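Local coordinates for cellulosome anchoring protein cohesin region (Clostridium thermocellum, PDB 4DH2) that serves as the type I cohesin module of a cellulosome anchoring protein, binding the dockerin module of a partner protein, at residues D30-P35 with V115-D120; I46-L51 with L92-K97. One frame throughout, in Å; residues are numbered along the deposited sequence.

In the fold
Both contacts are antiparallel strand pairings of the cohesin domain's beta-sandwich. They lie on opposite sides of the chain's centre, with about 28 Å between their own centres and about 10 Å between their nearest atoms, and do not touch. Strand 31-39 leads to strand 48-54, and strand 88-94 to strand 108-117, so along the chain the pairing of 46-51 with 92-97 falls within the span bounded by interaction 1. Their roles differ. Interaction 2 carries dockerin-binding side chains on one face, with D94 and N50 bonded to the dockerin chain, whereas no other chain of the assembly touches the segments of interaction 1.

Interaction 1: residues D30-P35 with V115-D120; sequences DTVEIP and VRIKPD
I117 N donates to D30 O at 2.7 Å, the shortest polar bond between 30-35 and 115-120, and a straight one, at 168° about the hydrogen. Two further backbone bonds follow along the ladder. V32 N gives its hydrogen to V115 O, and V115 N returns one to V32 O at 2.9 Å, which makes V32 and V115 an antiparallel hydrogen-bonded pair. T31 and R116 form the adjoining non-hydrogen-bonded pair, where T31 CA also brings its hydrogen to V115 O in a CA-H...O contact of 3.2 Å. The ladder joins the start of strand 31-39 to the end of strand 108-117, neighbours in the cohesin beta-sandwich.

On the face of V32 and V115 the contact is aliphatic. With V115 CG1 anti to the carbonyl carbon (chi1 -50°), CG2 falls between the backbone N and the carbonyl carbon and meets V32 CG2 at 3.8 Å. The same methyl receives the tip of I34, whose CD1 comes to 4.0 Å from V115 CG2, the two side chains crossing nearly at right angles. I117 CD1 lies farther off, 4.4 Å from V32 CG2. A26 and V158, from strands 15-27 and 149-161, pack against this group, and V115 also rests on I60 and V62.

On the other face T31 OG1 stands 4.1 Å from R116 CB, a loose approach, while the guanidinium is engaged by a salt bridge from NH1 to E61 of strand 60-67. D30 OD2 bonds to K27 N.

Chemically, backbone hydrogen bonds carry the pairing, branched aliphatic side chains line the face turned to strands 15-27 and 149-161, and R116 and D30 find polar partners outside it.

Interaction 2: residues I46-L51 with L92-K97; sequences IQSFNL and LFDDDK
With CG anti to the backbone N (chi1 164°) and a bend at chi2 of 73°, Q47 folds its amide back to 92-97, although its CB starts out away from it. Q47 NE2 then donates twice, both acceptors lying near the amide plane: to D94 OD1 at 2.8 Å, met from above the carboxylate plane, and to D95 O at 3.2 Å. A water bridges Q47 OE1 and D95 OD2, donating to both, which helps fix the amide's rotation; D95 OD2 also accepts from G102 N.

Alongside, S48 OG donates to F93 O at 2.8 Å in the carbonyl plane; F49 N donates to the same oxygen from a tilted position, so two donors grip it. F93 N answers with a nearly straight bond to F49 O, and D95 N closes the ladder on Q47 O at 3.0 Å. Q47 and S48 both face C142, forming a classic beta bulge.

F93 CB sits over a face of the F49 ring, 3.6 Å from its centroid, a CH-pi contact; the rings themselves, 17° from parallel, are slid too far apart to overlap much. F38 meets F49 edge-to-face.

D94 OD2 and D96 OD1 form salt bridges with K25 of the dockerin chain. N50 ND2, also bonded to F91 O of its own chain, reaches L64 O of the dockerin chain. Q47 NE2 thus holds D94 OD1 while the lysine takes OD2, a second-shell support that probably presets the carboxylate for dockerin binding.

Interaction 1: residues D30-P35 with V115-D120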
loop_
_atom_site.group_PDB
_atom_site.type_symbol
_atom_site.label_atom_id
_atom_site.label_comp_id
_atom_site.label_asym_id
_atom_site.label_seq_id
_atom_site.Cartn_x
_atom_site.Cartn_y
_atom_site.Cartn_z
ATOM N N ASP A 30 -4.290 -16.504 -20.075
ATOM C CA ASP A 30 -5.385 -16.503 -19.116
ATOM C C ASP A 30 -5.535 -15.149 -18.457
ATOM O O ASP A 30 -4.562 -14.408 -18.287
ATOM C CB ASP A 30 -5.156 -17.493 -17.973
ATOM C CG ASP A 30 -5.398 -18.923 -18.358
ATOM O OD1 ASP A 30 -5.905 -19.179 -19.473
ATOM O OD2 ASP A 30 -5.092 -19.791 -17.512
ATOM N N THR A 31 -6.756 -14.842 -18.062
ATOM C CA THR A 31 -6.990 -13.798 -17.071
ATOM C C THR A 31 -7.372 -14.485 -15.789
ATOM O O THR A 31 -8.296 -15.302 -15.760
ATOM C CB THR A 31 -8.115 -12.839 -17.495
ATOM O OG1 THR A 31 -7.772 -12.228 -18.737
ATOM C CG2 THR A 31 -8.352 -11.768 -16.437
ATOM N N VAL A 32 -6.670 -14.155 -14.701
ATOM C CA VAL A 32 -6.849 -14.861 -13.449
ATOM C C VAL A 32 -6.825 -13.848 -12.297
ATOM O O VAL A 32 -6.442 -12.692 -12.494
ATOM C CB VAL A 32 -5.727 -15.890 -13.226
ATOM C CG1 VAL A 32 -5.713 -16.943 -14.334
ATOM C CG2 VAL A 32 -4.359 -15.195 -13.135
ATOM N N GLU A 33 -7.272 -14.288 -11.124
ATOM C CA GLU A 33 -7.207 -13.464 -9.906
ATOM C C GLU A 33 -6.059 -13.946 -9.021
ATOM O O GLU A 33 -5.838 -15.150 -8.901
ATOM C CB GLU A 33 -8.512 -13.548 -9.138
ATOM C CG GLU A 33 -9.596 -12.716 -9.770
ATOM C CD GLU A 33 -10.904 -12.772 -9.018
ATOM O OE1 GLU A 33 -11.017 -13.556 -8.046
ATOM O OE2 GLU A 33 -11.816 -12.021 -9.412
ATOM N N ILE A 34 -5.274 -13.013 -8.472
ATOM C CA ILE A 34 -4.236 -13.356 -7.503
ATOM C C ILE A 34 -4.639 -12.757 -6.144
ATOM O O ILE A 34 -4.681 -11.542 -5.990
ATOM C CB ILE A 34 -2.856 -12.799 -7.919
ATOM C CG1 ILE A 34 -2.413 -13.373 -9.273
ATOM C CG2 ILE A 34 -1.802 -13.126 -6.849
ATOM C CD1 ILE A 34 -1.208 -12.729 -9.791
ATOM N N PRO A 35 -4.971 -13.611 -5.169
ATOM C CA PRO A 35 -5.338 -13.131 -3.842
ATOM C C PRO A 35 -4.084 -12.812 -3.053
ATOM O O PRO A 35 -3.085 -13.527 -3.169
ATOM C CB PRO A 35 -6.083 -14.312 -3.210
ATOM C CG PRO A 35 -6.271 -15.318 -4.328
ATOM C CD PRO A 35 -5.149 -15.069 -5.280
ATOM N N VAL A 115 -5.269 -10.165 -13.246
ATOM C CA VAL A 115 -4.213 -9.972 -14.193
ATOM C C VAL A 115 -4.385 -10.834 -15.427
ATOM O O VAL A 115 -5.002 -11.902 -15.378
ATOM C CB VAL A 115 -2.849 -10.294 -13.584
ATOM C CG1 VAL A 115 -2.706 -9.572 -12.243
ATOM C CG2 VAL A 115 -2.644 -11.822 -13.434
ATOM N N ARG A 116 -3.805 -10.371 -16.524
ATOM C CA ARG A 116 -3.771 -11.177 -17.741
ATOM C C ARG A 116 -2.379 -11.673 -17.924
ATOM O O ARG A 116 -1.440 -10.898 -17.850
ATOM C CB ARG A 116 -4.143 -10.350 -18.966
ATOM C CG ARG A 116 -3.955 -11.128 -20.275
ATOM C CD ARG A 116 -4.071 -10.240 -21.492
ATOM N NE ARG A 116 -5.465 -9.975 -21.834
ATOM C CZ ARG A 116 -5.967 -8.773 -22.088
ATOM N NH1 ARG A 116 -5.201 -7.692 -22.050
ATOM N NH2 ARG A 116 -7.249 -8.653 -22.384
ATOM N N ILE A 117 -2.236 -12.967 -18.156
ATOM C CA ILE A 117 -0.939 -13.528 -18.471
ATOM C C ILE A 117 -0.695 -13.418 -19.969
ATOM O O ILE A 117 -1.492 -13.913 -20.777
ATOM C CB ILE A 117 -0.856 -14.991 -18.019
ATOM C CG1 ILE A 117 -1.227 -15.096 -16.540
ATOM C CG2 ILE A 117 0.545 -15.561 -18.329
ATOM C CD1 ILE A 117 -1.281 -16.501 -16.026
ATOM N N LYS A 118 0.394 -12.770 -20.363
ATOM C CA LYS A 118 0.559 -12.454 -21.781
ATOM C C LYS A 118 0.692 -13.718 -22.618
ATOM O O LYS A 118 1.447 -14.612 -22.282
ATOM C CB LYS A 118 1.715 -11.476 -22.002
ATOM C CG LYS A 118 1.448 -10.134 -21.324
ATOM C CD LYS A 118 2.318 -9.013 -21.851
ATOM C CE LYS A 118 2.005 -7.723 -21.113
ATOM N NZ LYS A 118 2.866 -6.594 -21.548
ATOM N N PRO A 119 -0.084 -13.807 -23.704
ATOM C CA PRO A 119 -0.131 -15.065 -24.452
ATOM C C PRO A 119 1.178 -15.370 -25.163
ATOM O O PRO A 119 1.378 -16.511 -25.550
ATOM C CB PRO A 119 -1.259 -14.836 -25.473
ATOM C CG PRO A 119 -1.366 -13.345 -25.621
ATOM C CD PRO A 119 -0.981 -12.780 -24.264
ATOM N N ASP A 120 2.058 -14.374 -25.293
ATOM C CA ASP A 120 3.285 -14.513 -26.076
ATOM C C ASP A 120 4.515 -14.696 -25.209
ATOM O O ASP A 120 5.635 -14.417 -25.648
ATOM C CB ASP A 120 3.492 -13.272 -26.948
ATOM C CG ASP A 120 3.822 -12.033 -26.129
ATOM O OD1 ASP A 120 3.348 -11.924 -24.973
ATOM O OD2 ASP A 120 4.559 -11.167 -26.641
#

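Interaction 2: residues I46-L51 with L92-K97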
loop_
_atom_site.group_PDB
_atom_site.type_symbol
_atom_site.label_atom_id
_atom_site.label_comp_id
_atom_site.label_asym_id
_atom_site.label_seq_id
_atom_site.Cartn_x
_atom_site.Cartn_y
_atom_site.Cartn_z
ATOM N N ILE A 46 -5.115 -3.242 12.870
ATOM C CA ILE A 46 -4.400 -2.330 11.989
ATOM C C ILE A 46 -5.245 -1.075 11.703
ATOM O O ILE A 46 -6.386 -1.158 11.233
ATOM C CB ILE A 46 -4.114 -3.009 10.647
ATOM C CG1 ILE A 46 -3.346 -4.324 10.864
ATOM C CG2 ILE A 46 -3.320 -2.094 9.688
ATOM C CD1 ILE A 46 -3.403 -5.259 9.668
ATOM N N GLN A 47 -4.651 0.077 11.970
ATOM C CA GLN A 47 -5.213 1.376 11.610
ATOM C C GLN A 47 -4.912 1.754 10.171
ATOM O O GLN A 47 -5.774 2.286 9.439
ATOM C CB GLN A 47 -4.625 2.428 12.554
ATOM C CG GLN A 47 -4.792 3.876 12.120
ATOM C CD GLN A 47 -6.225 4.337 12.287
ATOM O OE1 GLN A 47 -6.814 4.170 13.349
ATOM N NE2 GLN A 47 -6.799 4.873 11.228
ATOM N N SER A 48 -3.685 1.490 9.735
ATOM C CA SER A 48 -3.292 1.915 8.410
ATOM C C SER A 48 -2.154 1.041 7.882
ATOM O O SER A 48 -1.311 0.571 8.660
ATOM C CB SER A 48 -2.818 3.355 8.439
ATOM O OG SER A 48 -2.358 3.786 7.159
ATOM N N PHE A 49 -2.124 0.868 6.570
ATOM C CA PHE A 49 -0.961 0.238 5.952
ATOM C C PHE A 49 -0.741 0.765 4.577
ATOM O O PHE A 49 -1.666 1.258 3.921
ATOM C CB PHE A 49 -1.065 -1.295 5.945
ATOM C CG PHE A 49 -2.104 -1.868 4.980
ATOM C CD1 PHE A 49 -1.841 -1.994 3.626
ATOM C CD2 PHE A 49 -3.327 -2.301 5.458
ATOM C CE1 PHE A 49 -2.778 -2.551 2.784
ATOM C CE2 PHE A 49 -4.263 -2.842 4.632
ATOM C CZ PHE A 49 -3.995 -2.968 3.281
ATOM N N ASN A 50 0.508 0.671 4.132
ATOM C CA ASN A 50 0.917 1.139 2.821
ATOM C C ASN A 50 1.922 0.087 2.380
ATOM O O ASN A 50 2.912 -0.177 3.095
ATOM C CB ASN A 50 1.497 2.533 3.030
ATOM C CG ASN A 50 1.973 3.249 1.768
ATOM O OD1 ASN A 50 2.873 4.071 1.887
ATOM N ND2 ASN A 50 1.376 2.998 0.598
ATOM N N LEU A 51 1.639 -0.538 1.233
ATOM C CA LEU A 51 2.378 -1.722 0.780
ATOM C C LEU A 51 2.535 -1.616 -0.743
ATOM O O LEU A 51 1.579 -1.197 -1.412
ATOM C CB LEU A 51 1.542 -2.963 1.151
ATOM C CG LEU A 51 1.975 -4.357 0.733
ATOM C CD1 LEU A 51 3.348 -4.601 1.230
ATOM C CD2 LEU A 51 1.019 -5.323 1.369
ATOM N N LEU A 92 -2.938 1.640 -0.222
ATOM C CA LEU A 92 -3.032 2.444 0.979
ATOM C C LEU A 92 -4.368 2.180 1.660
ATOM O O LEU A 92 -5.457 2.337 1.058
ATOM C CB LEU A 92 -2.899 3.910 0.626
ATOM C CG LEU A 92 -2.972 4.831 1.851
ATOM C CD1 LEU A 92 -1.738 4.668 2.753
ATOM C CD2 LEU A 92 -3.100 6.259 1.362
ATOM N N PHE A 93 -4.289 1.810 2.933
ATOM C CA PHE A 93 -5.470 1.623 3.756
ATOM C C PHE A 93 -5.380 2.489 4.982
ATOM O O PHE A 93 -4.313 2.604 5.578
ATOM C CB PHE A 93 -5.566 0.168 4.207
ATOM C CG PHE A 93 -6.591 -0.045 5.269
ATOM C CD1 PHE A 93 -7.916 -0.252 4.937
ATOM C CD2 PHE A 93 -6.240 0.016 6.599
ATOM C CE1 PHE A 93 -8.886 -0.400 5.928
ATOM C CE2 PHE A 93 -7.196 -0.121 7.606
ATOM C CZ PHE A 93 -8.537 -0.330 7.264
ATOM N N ASP A 94 -6.500 3.109 5.363
ATOM C CA ASP A 94 -6.587 3.816 6.613
ATOM C C ASP A 94 -8.048 3.768 7.066
ATOM O O ASP A 94 -8.948 4.020 6.276
ATOM C CB ASP A 94 -6.175 5.274 6.439
ATOM C CG ASP A 94 -6.394 6.103 7.678
ATOM O OD1 ASP A 94 -5.834 5.741 8.735
ATOM O OD2 ASP A 94 -7.145 7.134 7.618
ATOM N N ASP A 95 -8.271 3.428 8.329
ATOM C CA ASP A 95 -9.587 3.582 8.955
ATOM C C ASP A 95 -9.925 5.069 9.098
ATOM O O ASP A 95 -9.622 5.717 10.086
ATOM C CB ASP A 95 -9.608 2.833 10.265
ATOM C CG ASP A 95 -10.948 2.948 10.973
ATOM O OD1 ASP A 95 -11.931 3.196 10.262
ATOM O OD2 ASP A 95 -10.997 2.774 12.211
ATOM N N ASP A 96 -10.580 5.579 8.060
ATOM C CA ASP A 96 -10.676 7.001 7.768
ATOM C C ASP A 96 -11.291 7.865 8.860
ATOM O O ASP A 96 -10.905 9.011 9.022
ATOM C CB ASP A 96 -11.481 7.132 6.478
ATOM C CG ASP A 96 -11.553 8.548 5.953
ATOM O OD1 ASP A 96 -10.499 9.188 5.715
ATOM O OD2 ASP A 96 -12.699 9.024 5.789
ATOM N N LYS A 97 -12.219 7.306 9.616
ATOM C CA LYS A 97 -12.931 8.089 10.624
ATOM C C LYS A 97 -12.195 8.195 11.949
ATOM O O LYS A 97 -12.563 9.021 12.810
ATOM C CB LYS A 97 -14.319 7.518 10.834
ATOM C CG LYS A 97 -15.166 7.635 9.589
ATOM C CD LYS A 97 -16.492 6.914 9.733
ATOM C CE LYS A 97 -17.340 7.107 8.487
ATOM N NZ LYS A 97 -17.462 8.552 8.139
HETATM O O HOH W 1 -9.510 4.397 13.633
#